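Transcription factor GAMBIF1 (Anopheles gambiae, PDB 1BVO) binds DNA through its Rel-homology specificity domain, the part present here, and probably activates RNA polymerase II transcription in a sequence-specific way. Local coordinates at residues A142-F147 against P165-I170; H66-H71 against V122-T127; V3-Q8 against P41-H46. All coordinates share one frame; numbering follows the deposited sequence.

Contact 1 (A142-F147 against P165-I170); sequences AVRLCF and PVVSDI
Arg144 carries CG anti to its carbonyl carbon (chi1 -60°) and then runs extended as far as NE, which lays the whole side chain across the neighbouring strand onto Val167, Ser168 and Ile170. Ser168 turns OG between its own backbone N and carbonyl carbon (chi1 70°), aiming the hydroxyl at Leu145. The two segments belong to the beta hairpin of strands 142-152 and 159-172, at the edge of an antiparallel sheet in the Rel homology DNA-binding domain, an immunoglobulin-like beta sandwich of the p53-like group. Regular pairing runs through Phe147 with Val166 and Cys146 with Val167, is interrupted at Ser168, and resumes where Val143 bonds to Ile171. Phe147 N bonds straight to Val166 O at 3.0 Å, with a weak return bond from Val166 N, and Cys146 faces Val167 as a non-hydrogen-bonded pair. At Ser168, a side chain takes over part of the backbone's role: Leu145 N donates to Ser168 OG at 2.8 Å, while Ser168 N still reaches Leu145 O. The same OG donates to Asp169 O, so it both receives and gives a bond, and its rotation is fixed by the two.

On the face bearing Cys146 and Val167, the thiol SG touches Pro165 CB and Val167 CG2. Val167 CG1 also lies against Arg144 CD, the two side chains crossing nearly at right angles. Phe147 points to the other side of the sheet, where it meets Ile5 and the ring of Phe97. The orientation of the guanidinium is fixed by three neighbours: NH2 bonds to Lys61 O, Arg144 NH1 donates in plane to Ser168 O over 3.2 Å, at 167°, and Ile170 CG1 sits 3.4 Å above the centre of the group.

Contact 2 (H66-H71 against V122-T127); sequences HKPHPH and VDPFRT
Val122 meets Pro68 through its backbone, its carbonyl O lying 3.7 Å from Pro68 CG, where two irregular loops of the Rel homology domain pack together: one follows strand 52-59, the other follows helix 107-120. Asp123 opens a type I beta turn that ends at Arg126. Its carboxylate folds forward across the turn, OD2 accepting Thr127 N on the syn side at 3.0 Å and also bonding to Gly128 N, while OD1 comes close to the Pro68 ring. Pro124 adds a light apolar touch on Pro68 CG and also touches Cys146 of the hairpin. Next, Phe125 carries CG anti to its carbonyl carbon (chi1 -59°), which sets the ring alongside His66, both side chains pointing the same way. His66 CD2 lies over one face of the phenyl ring, yet the ring planes stand 53° apart in an oblique pairing. The imidazole is anchored elsewhere, by His66 ND1 on Thr60 O. Thr127 completes the contact with its methyl: CG2 packs on Lys67 CG at 3.3 Å, crossing that chain at about a right angle, and slides past Pro68 CD.

Between the loops sits one water. It donates to His66 O and to Asp123 OD1, each at 2.7 Å, and accepts from Phe125 N at 2.9 Å. These three bonds satisfy a carbonyl, a carboxylate oxygen and an amide together, so the polar join between the segments passes through water, while their direct contacts are mainly apolar and aromatic.

Contact 3 (V3-Q8 against P41-H46); sequences VEITEQ and PSIQVH
Glu4 and His46 lie obliquely across each other at an antiparallel strand pair, yet their flat ends are almost coplanar, carboxylate and ring planes being 12° apart. His46 NE2 donates to Glu4 OE1 at 2.7 Å, in the plane of the ring and onto the anti lone pair of the oxygen. Glu4 gets there by an extended chain, CG anti to the backbone N (chi1 178°), and its CB also sits at the edge of the imidazole. Gln44, which shares a face of the sheet with Glu4, places OE1 above one face of that ring, toward the rim, and Tyr2 stacks on the imidazole.

The strands, 2-7 and 42-46, form part of a three-stranded sheet in the Rel homology domain. Glu4 N donates to Gln44 O at 2.8 Å, and the return bond from Gln44 N is weak. Beyond Glu4 the register slips by one residue in a classic beta bulge, with Thr6 and Glu7 both facing Ser42. Glu7 N reaches Ser42 O at 3.2 Å and Ser42 N answers to Glu7 O at 2.9 Å, while Thr6 OG1 adds a weak bond to Ser42 O. The Thr6 methyl CG2 turns instead to Gln44 CB, the two chains crossing at a slant. Glu7 brings CB beside Ser42 OG, but its bent chain carries the carboxylate away to Asn32 N.

On the face bearing Val3 and Val45, Val3 CG1 packs against Ile43 CB at 3.5 Å, the side chains again oblique, and both continue onto Val149 of strand 142-152. The pair thus has a polar side and an apolar side turned to the hairpin; on the polar side, the carboxylate of Glu4 would probably favour the His46 tautomer with hydrogen on NE2 and, if anything, stabilise a positively charged imidazolium.

Overall arrangement
From the N terminus, contact 3 comes first: strand 2-7 pairs with strand 42-46 and closes a long loop that holds neither helix nor strand between the segments. Contact 2 then joins the loop after strand 52-59 to the one after helix 107-120, spanning that helix and several short strands. Contact 1 closes last, as the hairpin of 142-152 and 159-172. The three follow in series, none nested in or crossing another. Contact 1 touches both others: the three-stranded sheet of contact 3 packs on this hairpin of the five-stranded sheet, Ile5 and Gln8 reaching Val166 and Asp169, and the loops of contact 2 gather beside it, His69 against Val143. Contacts 2 and 3, with centres about 20 Å apart, do not meet.

Contact 1 (A142-F147 against P165-I170)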
ATOM      1  N   ALA C 142     -15.944   7.404   7.776  1.00 36.86           N
ATOM      2  CA  ALA C 142     -17.280   7.945   7.850  1.00 34.77           C
ATOM      3  C   ALA C 142     -17.378   9.106   6.887  1.00 35.35           C
ATOM      4  O   ALA C 142     -16.398   9.805   6.615  1.00 33.25           O
ATOM      5  CB  ALA C 142     -17.588   8.395   9.258  1.00 33.83           C
ATOM      6  N   VAL C 143     -18.579   9.269   6.355  1.00 34.72           N
ATOM      7  CA  VAL C 143     -18.857  10.322   5.407  1.00 34.15           C
ATOM      8  C   VAL C 143     -20.325  10.609   5.509  1.00 32.63           C
ATOM      9  O   VAL C 143     -21.053   9.963   6.250  1.00 36.93           O
ATOM     10  CB  VAL C 143     -18.687   9.838   3.945  1.00 35.89           C
ATOM     11  CG1 VAL C 143     -17.233   9.609   3.603  1.00 31.33           C
ATOM     12  CG2 VAL C 143     -19.489   8.552   3.745  1.00 36.90           C
ATOM     13  N   ARG C 144     -20.754  11.599   4.760  1.00 33.66           N
ATOM     14  CA  ARG C 144     -22.160  11.919   4.658  1.00 42.50           C
ATOM     15  C   ARG C 144     -22.287  12.311   3.188  1.00 43.92           C
ATOM     16  O   ARG C 144     -21.313  12.745   2.550  1.00 43.07           O
ATOM     17  CB  ARG C 144     -22.556  13.104   5.515  1.00 46.50           C
ATOM     18  CG  ARG C 144     -22.346  12.995   6.998  1.00 47.02           C
ATOM     19  CD  ARG C 144     -22.848  14.309   7.590  1.00 54.78           C
ATOM     20  NE  ARG C 144     -22.548  14.524   8.996  1.00 54.04           N
ATOM     21  CZ  ARG C 144     -23.436  14.398   9.968  1.00 57.57           C
ATOM     22  NH1 ARG C 144     -24.687  14.055   9.692  1.00 57.69           N
ATOM     23  NH2 ARG C 144     -23.075  14.647  11.220  1.00 65.88           N
ATOM     24  N   LEU C 145     -23.451  12.048   2.623  1.00 44.51           N
ATOM     25  CA  LEU C 145     -23.710  12.384   1.239  1.00 39.84           C
ATOM     26  C   LEU C 145     -24.218  13.810   1.268  1.00 41.02           C
ATOM     27  O   LEU C 145     -25.033  14.177   2.130  1.00 41.31           O
ATOM     28  CB  LEU C 145     -24.794  11.465   0.671  1.00 33.40           C
ATOM     29  CG  LEU C 145     -24.417   9.985   0.661  1.00 32.77           C
ATOM     30  CD1 LEU C 145     -25.607   9.141   0.253  1.00 35.09           C
ATOM     31  CD2 LEU C 145     -23.245   9.774  -0.270  1.00 26.94           C
ATOM     32  N   CYS C 146     -23.723  14.628   0.356  1.00 36.79           N
ATOM     33  CA  CYS C 146     -24.176  16.005   0.298  1.00 40.60           C
ATOM     34  C   CYS C 146     -25.008  16.189  -0.964  1.00 44.21           C
ATOM     35  O   CYS C 146     -24.577  15.810  -2.066  1.00 46.46           O
ATOM     36  CB  CYS C 146     -23.014  16.973   0.279  1.00 34.90           C
ATOM     37  SG  CYS C 146     -23.550  18.677   0.580  1.00 49.74           S
ATOM     38  N   PHE C 147     -26.217  16.718  -0.805  1.00 41.58           N
ATOM     39  CA  PHE C 147     -27.084  16.923  -1.948  1.00 39.43           C
ATOM     40  C   PHE C 147     -27.236  18.402  -2.247  1.00 41.66           C
ATOM     41  O   PHE C 147     -27.943  19.113  -1.544  1.00 38.95           O
ATOM     42  CB  PHE C 147     -28.462  16.305  -1.705  1.00 38.79           C
ATOM     43  CG  PHE C 147     -28.425  14.823  -1.404  1.00 41.83           C
ATOM     44  CD1 PHE C 147     -28.459  13.893  -2.427  1.00 40.32           C
ATOM     45  CD2 PHE C 147     -28.356  14.369  -0.096  1.00 34.41           C
ATOM     46  CE1 PHE C 147     -28.417  12.524  -2.151  1.00 40.76           C
ATOM     47  CE2 PHE C 147     -28.313  13.015   0.193  1.00 37.37           C
ATOM     48  CZ  PHE C 147     -28.346  12.086  -0.839  1.00 38.38           C
ATOM     49  N   PRO C 165     -27.536  23.400   0.491  1.00 50.63           N
ATOM     50  CA  PRO C 165     -27.024  22.040   0.632  1.00 50.08           C
ATOM     51  C   PRO C 165     -27.671  21.396   1.834  1.00 49.52           C
ATOM     52  O   PRO C 165     -27.962  22.037   2.843  1.00 51.50           O
ATOM     53  CB  PRO C 165     -25.533  22.260   0.851  1.00 42.87           C
ATOM     54  CG  PRO C 165     -25.265  23.475   0.027  1.00 47.12           C
ATOM     55  CD  PRO C 165     -26.427  24.362   0.421  1.00 48.23           C
ATOM     56  N   VAL C 166     -27.960  20.121   1.685  1.00 53.69           N
ATOM     57  CA  VAL C 166     -28.585  19.344   2.730  1.00 54.37           C
ATOM     58  C   VAL C 166     -27.667  18.150   2.916  1.00 56.23           C
ATOM     59  O   VAL C 166     -27.132  17.587   1.949  1.00 52.71           O
ATOM     60  CB  VAL C 166     -30.032  18.978   2.336  1.00 52.37           C
ATOM     61  CG1 VAL C 166     -30.472  17.708   3.007  1.00 50.46           C
ATOM     62  CG2 VAL C 166     -30.947  20.124   2.748  1.00 52.15           C
ATOM     63  N   VAL C 167     -27.424  17.828   4.177  1.00 55.61           N
ATOM     64  CA  VAL C 167     -26.519  16.759   4.511  1.00 52.69           C
ATOM     65  C   VAL C 167     -27.293  15.579   5.104  1.00 54.95           C
ATOM     66  O   VAL C 167     -28.332  15.767   5.734  1.00 46.89           O
ATOM     67  CB  VAL C 167     -25.395  17.325   5.408  1.00 51.87           C
ATOM     68  CG1 VAL C 167     -25.107  16.434   6.586  1.00 56.64           C
ATOM     69  CG2 VAL C 167     -24.160  17.586   4.571  1.00 41.08           C
ATOM     70  N   SER C 168     -26.845  14.378   4.738  1.00 55.40           N
ATOM     71  CA  SER C 168     -27.440  13.119   5.168  1.00 56.83           C
ATOM     72  C   SER C 168     -26.827  12.659   6.473  1.00 60.42           C
ATOM     73  O   SER C 168     -25.724  13.099   6.852  1.00 61.50           O
ATOM     74  CB  SER C 168     -27.127  12.040   4.133  1.00 54.59           C
ATOM     75  OG  SER C 168     -25.741  11.710   4.178  1.00 41.69           O
ATOM     76  N   ASP C 169     -27.480  11.697   7.111  1.00 62.03           N
ATOM     77  CA  ASP C 169     -26.945  11.152   8.343  1.00 61.86           C
ATOM     78  C   ASP C 169     -25.632  10.488   7.992  1.00 60.67           C
ATOM     79  O   ASP C 169     -25.356  10.233   6.810  1.00 65.63           O
ATOM     80  CB  ASP C 169     -27.910  10.151   8.962  1.00 62.54           C
ATOM     81  CG  ASP C 169     -29.227  10.800   9.364  1.00 66.59           C
ATOM     82  OD1 ASP C 169     -29.356  12.040   9.229  1.00 58.38           O
ATOM     83  OD2 ASP C 169     -30.133  10.067   9.815  1.00 75.68           O
ATOM     84  N   ILE C 170     -24.810  10.219   8.995  1.00 54.76           N
ATOM     85  CA  ILE C 170     -23.530   9.618   8.715  1.00 49.59           C
ATOM     86  C   ILE C 170     -23.576   8.192   8.185  1.00 49.51           C
ATOM     87  O   ILE C 170     -24.437   7.384   8.558  1.00 53.67           O
ATOM     88  CB  ILE C 170     -22.610   9.713   9.919  1.00 49.96           C
ATOM     89  CG1 ILE C 170     -22.459  11.186  10.298  1.00 56.57           C
ATOM     90  CG2 ILE C 170     -21.247   9.111   9.585  1.00 42.04           C
ATOM     91  CD1 ILE C 170     -21.961  11.417  11.697  1.00 61.73           C
TER

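Contact 2 (H66-H71 against V122-T127)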
ATOM      1  N   HIS C  66     -19.674  21.166   7.262  1.00 52.47           N
ATOM      2  CA  HIS C  66     -19.022  20.004   6.671  1.00 43.55           C
ATOM      3  C   HIS C  66     -18.116  20.389   5.513  1.00 44.95           C
ATOM      4  O   HIS C  66     -18.467  21.235   4.701  1.00 45.15           O
ATOM      5  CB  HIS C  66     -20.064  19.012   6.179  1.00 40.86           C
ATOM      6  CG  HIS C  66     -21.150  18.754   7.169  1.00 33.68           C
ATOM      7  ND1 HIS C  66     -21.126  17.679   8.035  1.00 38.63           N
ATOM      8  CD2 HIS C  66     -22.247  19.466   7.486  1.00 31.44           C
ATOM      9  CE1 HIS C  66     -22.162  17.752   8.850  1.00 37.62           C
ATOM     10  NE2 HIS C  66     -22.858  18.828   8.537  1.00 40.74           N
ATOM     11  N   LYS C  67     -16.976  19.712   5.424  1.00 48.47           N
ATOM     12  CA  LYS C  67     -15.981  19.944   4.379  1.00 46.90           C
ATOM     13  C   LYS C  67     -15.943  18.781   3.411  1.00 45.02           C
ATOM     14  O   LYS C  67     -16.245  17.633   3.775  1.00 34.96           O
ATOM     15  CB  LYS C  67     -14.566  19.984   4.956  1.00 50.59           C
ATOM     16  CG  LYS C  67     -14.346  20.758   6.217  1.00 56.20           C
ATOM     17  CD  LYS C  67     -12.995  20.338   6.789  1.00 61.73           C
ATOM     18  CE  LYS C  67     -12.569  21.241   7.918  1.00 65.74           C
ATOM     19  NZ  LYS C  67     -12.195  22.564   7.367  1.00 70.04           N
ATOM     20  N   PRO C  68     -15.447  19.042   2.193  1.00 43.71           N
ATOM     21  CA  PRO C  68     -15.312  18.048   1.135  1.00 47.77           C
ATOM     22  C   PRO C  68     -14.540  16.893   1.731  1.00 48.80           C
ATOM     23  O   PRO C  68     -13.507  17.091   2.388  1.00 50.13           O
ATOM     24  CB  PRO C  68     -14.472  18.779   0.103  1.00 45.02           C
ATOM     25  CG  PRO C  68     -15.002  20.154   0.196  1.00 44.91           C
ATOM     26  CD  PRO C  68     -15.074  20.379   1.693  1.00 45.69           C
ATOM     27  N   HIS C  69     -15.124  15.713   1.626  1.00 45.91           N
ATOM     28  CA  HIS C  69     -14.490  14.531   2.133  1.00 40.21           C
ATOM     29  C   HIS C  69     -13.831  13.965   0.909  1.00 42.73           C
ATOM     30  O   HIS C  69     -14.462  13.843  -0.136  1.00 47.36           O
ATOM     31  CB  HIS C  69     -15.513  13.556   2.689  1.00 42.53           C
ATOM     32  CG  HIS C  69     -14.891  12.408   3.419  1.00 43.34           C
ATOM     33  ND1 HIS C  69     -13.912  11.628   2.847  1.00 42.94           N
ATOM     34  CD2 HIS C  69     -15.052  11.966   4.680  1.00 41.88           C
ATOM     35  CE1 HIS C  69     -13.492  10.745   3.742  1.00 49.58           C
ATOM     36  NE2 HIS C  69     -14.163  10.930   4.860  1.00 47.66           N
ATOM     37  N   PRO C  70     -12.567  13.539   1.035  1.00 44.93           N
ATOM     38  CA  PRO C  70     -11.778  12.968  -0.071  1.00 47.37           C
ATOM     39  C   PRO C  70     -12.453  11.864  -0.873  1.00 46.78           C
ATOM     40  O   PRO C  70     -12.349  11.828  -2.100  1.00 52.95           O
ATOM     41  CB  PRO C  70     -10.514  12.455   0.631  1.00 42.10           C
ATOM     42  CG  PRO C  70     -10.975  12.229   2.047  1.00 50.62           C
ATOM     43  CD  PRO C  70     -11.805  13.469   2.294  1.00 45.50           C
ATOM     44  N   HIS C  71     -13.150  10.974  -0.175  1.00 46.18           N
ATOM     45  CA  HIS C  71     -13.811   9.862  -0.838  1.00 45.15           C
ATOM     46  C   HIS C  71     -14.651  10.219  -2.072  1.00 46.11           C
ATOM     47  O   HIS C  71     -15.310  11.263  -2.113  1.00 46.02           O
ATOM     48  CB  HIS C  71     -14.569   9.037   0.190  1.00 41.11           C
ATOM     49  CG  HIS C  71     -13.669   8.335   1.157  1.00 34.36           C
ATOM     50  ND1 HIS C  71     -14.135   7.633   2.234  1.00 38.04           N
ATOM     51  CD2 HIS C  71     -12.321   8.200   1.162  1.00 28.87           C
ATOM     52  CE1 HIS C  71     -13.110   7.066   2.872  1.00 36.85           C
ATOM     53  NE2 HIS C  71     -12.004   7.398   2.234  1.00 38.53           N
ATOM     54  N   VAL C 122     -16.202  21.716  -6.244  1.00 53.58           N
ATOM     55  CA  VAL C 122     -17.261  21.202  -5.383  1.00 52.05           C
ATOM     56  C   VAL C 122     -16.941  21.469  -3.919  1.00 50.40           C
ATOM     57  O   VAL C 122     -16.071  20.822  -3.330  1.00 46.15           O
ATOM     58  CB  VAL C 122     -17.511  19.690  -5.581  1.00 49.76           C
ATOM     59  CG1 VAL C 122     -18.378  19.131  -4.471  1.00 49.36           C
ATOM     60  CG2 VAL C 122     -18.204  19.462  -6.902  1.00 41.97           C
ATOM     61  N   ASP C 123     -17.608  22.462  -3.358  1.00 49.76           N
ATOM     62  CA  ASP C 123     -17.410  22.792  -1.971  1.00 49.70           C
ATOM     63  C   ASP C 123     -18.753  23.279  -1.500  1.00 49.34           C
ATOM     64  O   ASP C 123     -19.066  24.466  -1.578  1.00 54.38           O
ATOM     65  CB  ASP C 123     -16.357  23.883  -1.820  1.00 57.53           C
ATOM     66  CG  ASP C 123     -16.123  24.268  -0.370  1.00 59.28           C
ATOM     67  OD1 ASP C 123     -16.861  23.813   0.532  1.00 58.06           O
ATOM     68  OD2 ASP C 123     -15.190  25.056  -0.127  1.00 67.57           O
ATOM     69  N   PRO C 124     -19.583  22.354  -1.025  1.00 45.57           N
ATOM     70  CA  PRO C 124     -20.923  22.657  -0.542  1.00 42.86           C
ATOM     71  C   PRO C 124     -21.026  23.796   0.457  1.00 47.84           C
ATOM     72  O   PRO C 124     -21.744  24.769   0.229  1.00 44.63           O
ATOM     73  CB  PRO C 124     -21.370  21.332   0.074  1.00 41.80           C
ATOM     74  CG  PRO C 124     -20.647  20.309  -0.750  1.00 44.37           C
ATOM     75  CD  PRO C 124     -19.276  20.923  -0.841  1.00 43.67           C
ATOM     76  N   PHE C 125     -20.314  23.676   1.569  1.00 53.16           N
ATOM     77  CA  PHE C 125     -20.405  24.681   2.614  1.00 59.78           C
ATOM     78  C   PHE C 125     -19.407  25.849   2.660  1.00 66.54           C
ATOM     79  O   PHE C 125     -19.390  26.597   3.641  1.00 69.10           O
ATOM     80  CB  PHE C 125     -20.488  23.967   3.967  1.00 49.25           C
ATOM     81  CG  PHE C 125     -21.661  23.048   4.087  1.00 48.59           C
ATOM     82  CD1 PHE C 125     -21.579  21.721   3.674  1.00 46.36           C
ATOM     83  CD2 PHE C 125     -22.870  23.513   4.598  1.00 50.20           C
ATOM     84  CE1 PHE C 125     -22.691  20.869   3.775  1.00 48.19           C
ATOM     85  CE2 PHE C 125     -23.980  22.678   4.698  1.00 50.66           C
ATOM     86  CZ  PHE C 125     -23.890  21.351   4.284  1.00 50.73           C
ATOM     87  N   ARG C 126     -18.654  26.065   1.580  1.00 69.90           N
ATOM     88  CA  ARG C 126     -17.668  27.155   1.519  1.00 70.28           C
ATOM     89  C   ARG C 126     -16.759  26.987   2.714  1.00 65.67           C
ATOM     90  O   ARG C 126     -16.741  27.771   3.657  1.00 70.67           O
ATOM     91  CB  ARG C 126     -18.362  28.518   1.500  1.00 79.38           C
ATOM     92  CG  ARG C 126     -19.108  28.765   0.196  1.00 83.66           C
ATOM     93  CD  ARG C 126     -20.179  29.834   0.326  1.00 92.68           C
ATOM     94  NE  ARG C 126     -20.831  30.056  -0.974  1.00100.00           N
ATOM     95  CZ  ARG C 126     -21.008  31.250  -1.539  1.00100.00           C
ATOM     96  NH1 ARG C 126     -20.578  32.347  -0.921  1.00100.00           N
ATOM     97  NH2 ARG C 126     -21.585  31.346  -2.739  1.00100.00           N
ATOM     98  N   THR C 127     -15.959  25.946   2.603  1.00 60.72           N
ATOM     99  CA  THR C 127     -15.039  25.497   3.618  1.00 55.48           C
ATOM    100  C   THR C 127     -13.586  25.601   3.148  1.00 56.94           C
ATOM    101  O   THR C 127     -12.649  25.615   3.965  1.00 59.50           O
ATOM    102  CB  THR C 127     -15.433  24.036   3.905  1.00 51.84           C
ATOM    103  OG1 THR C 127     -16.199  23.963   5.111  1.00 54.15           O
ATOM    104  CG2 THR C 127     -14.231  23.131   3.972  1.00 57.04           C
TER
HETATM  105  O   HOH W   1     -18.015  21.960   2.102  1.00 34.66           O

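Contact 3 (V3-Q8 against P41-H46)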
ATOM      1  N   VAL C   3     -34.844  20.811  -0.139  1.00 58.08           N
ATOM      2  CA  VAL C   3     -34.808  19.383  -0.390  1.00 57.36           C
ATOM      3  C   VAL C   3     -35.017  18.579   0.875  1.00 58.62           C
ATOM      4  O   VAL C   3     -34.501  18.929   1.937  1.00 63.29           O
ATOM      5  CB  VAL C   3     -33.459  18.972  -0.999  1.00 52.60           C
ATOM      6  CG1 VAL C   3     -33.588  17.628  -1.686  1.00 56.45           C
ATOM      7  CG2 VAL C   3     -32.977  20.037  -1.961  1.00 56.25           C
ATOM      8  N   GLU C   4     -35.788  17.508   0.769  1.00 58.24           N
ATOM      9  CA  GLU C   4     -36.025  16.653   1.910  1.00 58.17           C
ATOM     10  C   GLU C   4     -35.362  15.327   1.620  1.00 55.51           C
ATOM     11  O   GLU C   4     -35.394  14.856   0.485  1.00 58.08           O
ATOM     12  CB  GLU C   4     -37.518  16.434   2.113  1.00 63.73           C
ATOM     13  CG  GLU C   4     -37.853  15.505   3.272  1.00 75.97           C
ATOM     14  CD  GLU C   4     -39.257  14.953   3.209  1.00 81.38           C
ATOM     15  OE1 GLU C   4     -40.102  15.511   2.480  1.00 86.86           O
ATOM     16  OE2 GLU C   4     -39.524  13.943   3.887  1.00 89.04           O
ATOM     17  N   ILE C   5     -34.662  14.777   2.604  1.00 49.96           N
ATOM     18  CA  ILE C   5     -34.036  13.481   2.414  1.00 44.78           C
ATOM     19  C   ILE C   5     -35.034  12.440   2.863  1.00 47.13           C
ATOM     20  O   ILE C   5     -35.030  12.018   4.017  1.00 55.56           O
ATOM     21  CB  ILE C   5     -32.762  13.367   3.206  1.00 39.57           C
ATOM     22  CG1 ILE C   5     -31.846  14.512   2.798  1.00 35.42           C
ATOM     23  CG2 ILE C   5     -32.141  11.982   3.007  1.00 30.88           C
ATOM     24  CD1 ILE C   5     -30.439  14.343   3.237  1.00 45.18           C
ATOM     25  N   THR C   6     -35.857  11.995   1.925  1.00 46.83           N
ATOM     26  CA  THR C   6     -36.915  11.039   2.205  1.00 46.59           C
ATOM     27  C   THR C   6     -36.504   9.640   2.625  1.00 47.36           C
ATOM     28  O   THR C   6     -37.274   8.943   3.290  1.00 54.97           O
ATOM     29  CB  THR C   6     -37.934  11.007   1.058  1.00 44.79           C
ATOM     30  OG1 THR C   6     -37.289  10.622  -0.165  1.00 55.81           O
ATOM     31  CG2 THR C   6     -38.546  12.395   0.884  1.00 42.41           C
ATOM     32  N   GLU C   7     -35.342   9.186   2.186  1.00 45.96           N
ATOM     33  CA  GLU C   7     -34.869   7.890   2.638  1.00 45.42           C
ATOM     34  C   GLU C   7     -33.391   8.077   2.775  1.00 45.22           C
ATOM     35  O   GLU C   7     -32.702   8.502   1.851  1.00 49.36           O
ATOM     36  CB  GLU C   7     -35.239   6.711   1.724  1.00 43.35           C
ATOM     37  CG  GLU C   7     -34.388   5.450   1.968  1.00 48.85           C
ATOM     38  CD  GLU C   7     -35.135   4.266   2.554  1.00 48.30           C
ATOM     39  OE1 GLU C   7     -36.033   3.712   1.899  1.00 58.76           O
ATOM     40  OE2 GLU C   7     -34.787   3.845   3.668  1.00 54.07           O
ATOM     41  N   GLN C   8     -32.973   7.939   4.018  1.00 47.19           N
ATOM     42  CA  GLN C   8     -31.607   8.112   4.425  1.00 44.25           C
ATOM     43  C   GLN C   8     -30.763   6.905   4.171  1.00 44.56           C
ATOM     44  O   GLN C   8     -31.222   5.760   4.255  1.00 41.31           O
ATOM     45  CB  GLN C   8     -31.573   8.423   5.910  1.00 39.95           C
ATOM     46  CG  GLN C   8     -32.083   9.784   6.235  1.00 42.82           C
ATOM     47  CD  GLN C   8     -31.009  10.827   6.151  1.00 46.90           C
ATOM     48  OE1 GLN C   8     -29.846  10.527   5.844  1.00 47.95           O
ATOM     49  NE2 GLN C   8     -31.386  12.075   6.407  1.00 48.26           N
ATOM     50  N   PRO C  41     -31.339   5.568  -1.010  1.00 43.23           N
ATOM     51  CA  PRO C  41     -31.473   6.971  -0.581  1.00 41.54           C
ATOM     52  C   PRO C  41     -32.285   7.768  -1.561  1.00 43.10           C
ATOM     53  O   PRO C  41     -32.132   7.612  -2.769  1.00 48.25           O
ATOM     54  CB  PRO C  41     -30.032   7.482  -0.612  1.00 36.15           C
ATOM     55  CG  PRO C  41     -29.249   6.308  -0.279  1.00 42.71           C
ATOM     56  CD  PRO C  41     -29.915   5.200  -1.081  1.00 45.97           C
ATOM     57  N   SER C  42     -33.087   8.690  -1.067  1.00 43.30           N
ATOM     58  CA  SER C  42     -33.869   9.493  -1.972  1.00 45.31           C
ATOM     59  C   SER C  42     -34.187  10.859  -1.414  1.00 46.69           C
ATOM     60  O   SER C  42     -34.206  11.069  -0.193  1.00 55.42           O
ATOM     61  CB  SER C  42     -35.135   8.750  -2.404  1.00 48.51           C
ATOM     62  OG  SER C  42     -35.687   7.962  -1.366  1.00 50.93           O
ATOM     63  N   ILE C  43     -34.273  11.823  -2.317  1.00 47.94           N
ATOM     64  CA  ILE C  43     -34.574  13.186  -1.949  1.00 47.48           C
ATOM     65  C   ILE C  43     -35.870  13.594  -2.640  1.00 51.44           C
ATOM     66  O   ILE C  43     -36.378  12.882  -3.522  1.00 54.43           O
ATOM     67  CB  ILE C  43     -33.425  14.145  -2.334  1.00 44.27           C
ATOM     68  CG1 ILE C  43     -33.192  14.116  -3.845  1.00 45.04           C
ATOM     69  CG2 ILE C  43     -32.161  13.771  -1.581  1.00 36.63           C
ATOM     70  CD1 ILE C  43     -32.314  15.235  -4.340  1.00 50.32           C
ATOM     71  N   GLN C  44     -36.374  14.757  -2.250  1.00 51.77           N
ATOM     72  CA  GLN C  44     -37.622  15.274  -2.756  1.00 50.01           C
ATOM     73  C   GLN C  44     -37.570  16.775  -2.621  1.00 46.25           C
ATOM     74  O   GLN C  44     -37.381  17.289  -1.525  1.00 48.90           O
ATOM     75  CB  GLN C  44     -38.733  14.743  -1.856  1.00 55.88           C
ATOM     76  CG  GLN C  44     -39.914  14.125  -2.557  1.00 64.31           C
ATOM     77  CD  GLN C  44     -40.838  15.160  -3.135  1.00 64.87           C
ATOM     78  OE1 GLN C  44     -41.106  16.197  -2.515  1.00 68.19           O
ATOM     79  NE2 GLN C  44     -41.358  14.876  -4.316  1.00 65.96           N
ATOM     80  N   VAL C  45     -37.695  17.493  -3.720  1.00 42.72           N
ATOM     81  CA  VAL C  45     -37.682  18.939  -3.640  1.00 45.39           C
ATOM     82  C   VAL C  45     -39.075  19.411  -3.287  1.00 47.78           C
ATOM     83  O   VAL C  45     -40.059  18.772  -3.638  1.00 52.94           O
ATOM     84  CB  VAL C  45     -37.261  19.595  -4.958  1.00 41.17           C
ATOM     85  CG1 VAL C  45     -37.331  21.103  -4.851  1.00 31.85           C
ATOM     86  CG2 VAL C  45     -35.871  19.144  -5.331  1.00 40.30           C
ATOM     87  N   HIS C  46     -39.153  20.491  -2.527  1.00 52.05           N
ATOM     88  CA  HIS C  46     -40.436  21.057  -2.152  1.00 55.89           C
ATOM     89  C   HIS C  46     -40.438  22.499  -2.595  1.00 58.70           C
ATOM     90  O   HIS C  46     -39.385  23.095  -2.799  1.00 63.59           O
ATOM     91  CB  HIS C  46     -40.629  21.020  -0.640  1.00 52.89           C
ATOM     92  CG  HIS C  46     -40.736  19.636  -0.078  1.00 56.06           C
ATOM     93  ND1 HIS C  46     -41.906  18.910  -0.112  1.00 60.79           N
ATOM     94  CD2 HIS C  46     -39.831  18.874   0.567  1.00 58.16           C
ATOM     95  CE1 HIS C  46     -41.713  17.753   0.497  1.00 59.48           C
ATOM     96  NE2 HIS C  46     -40.470  17.707   0.923  1.00 59.03           N
TER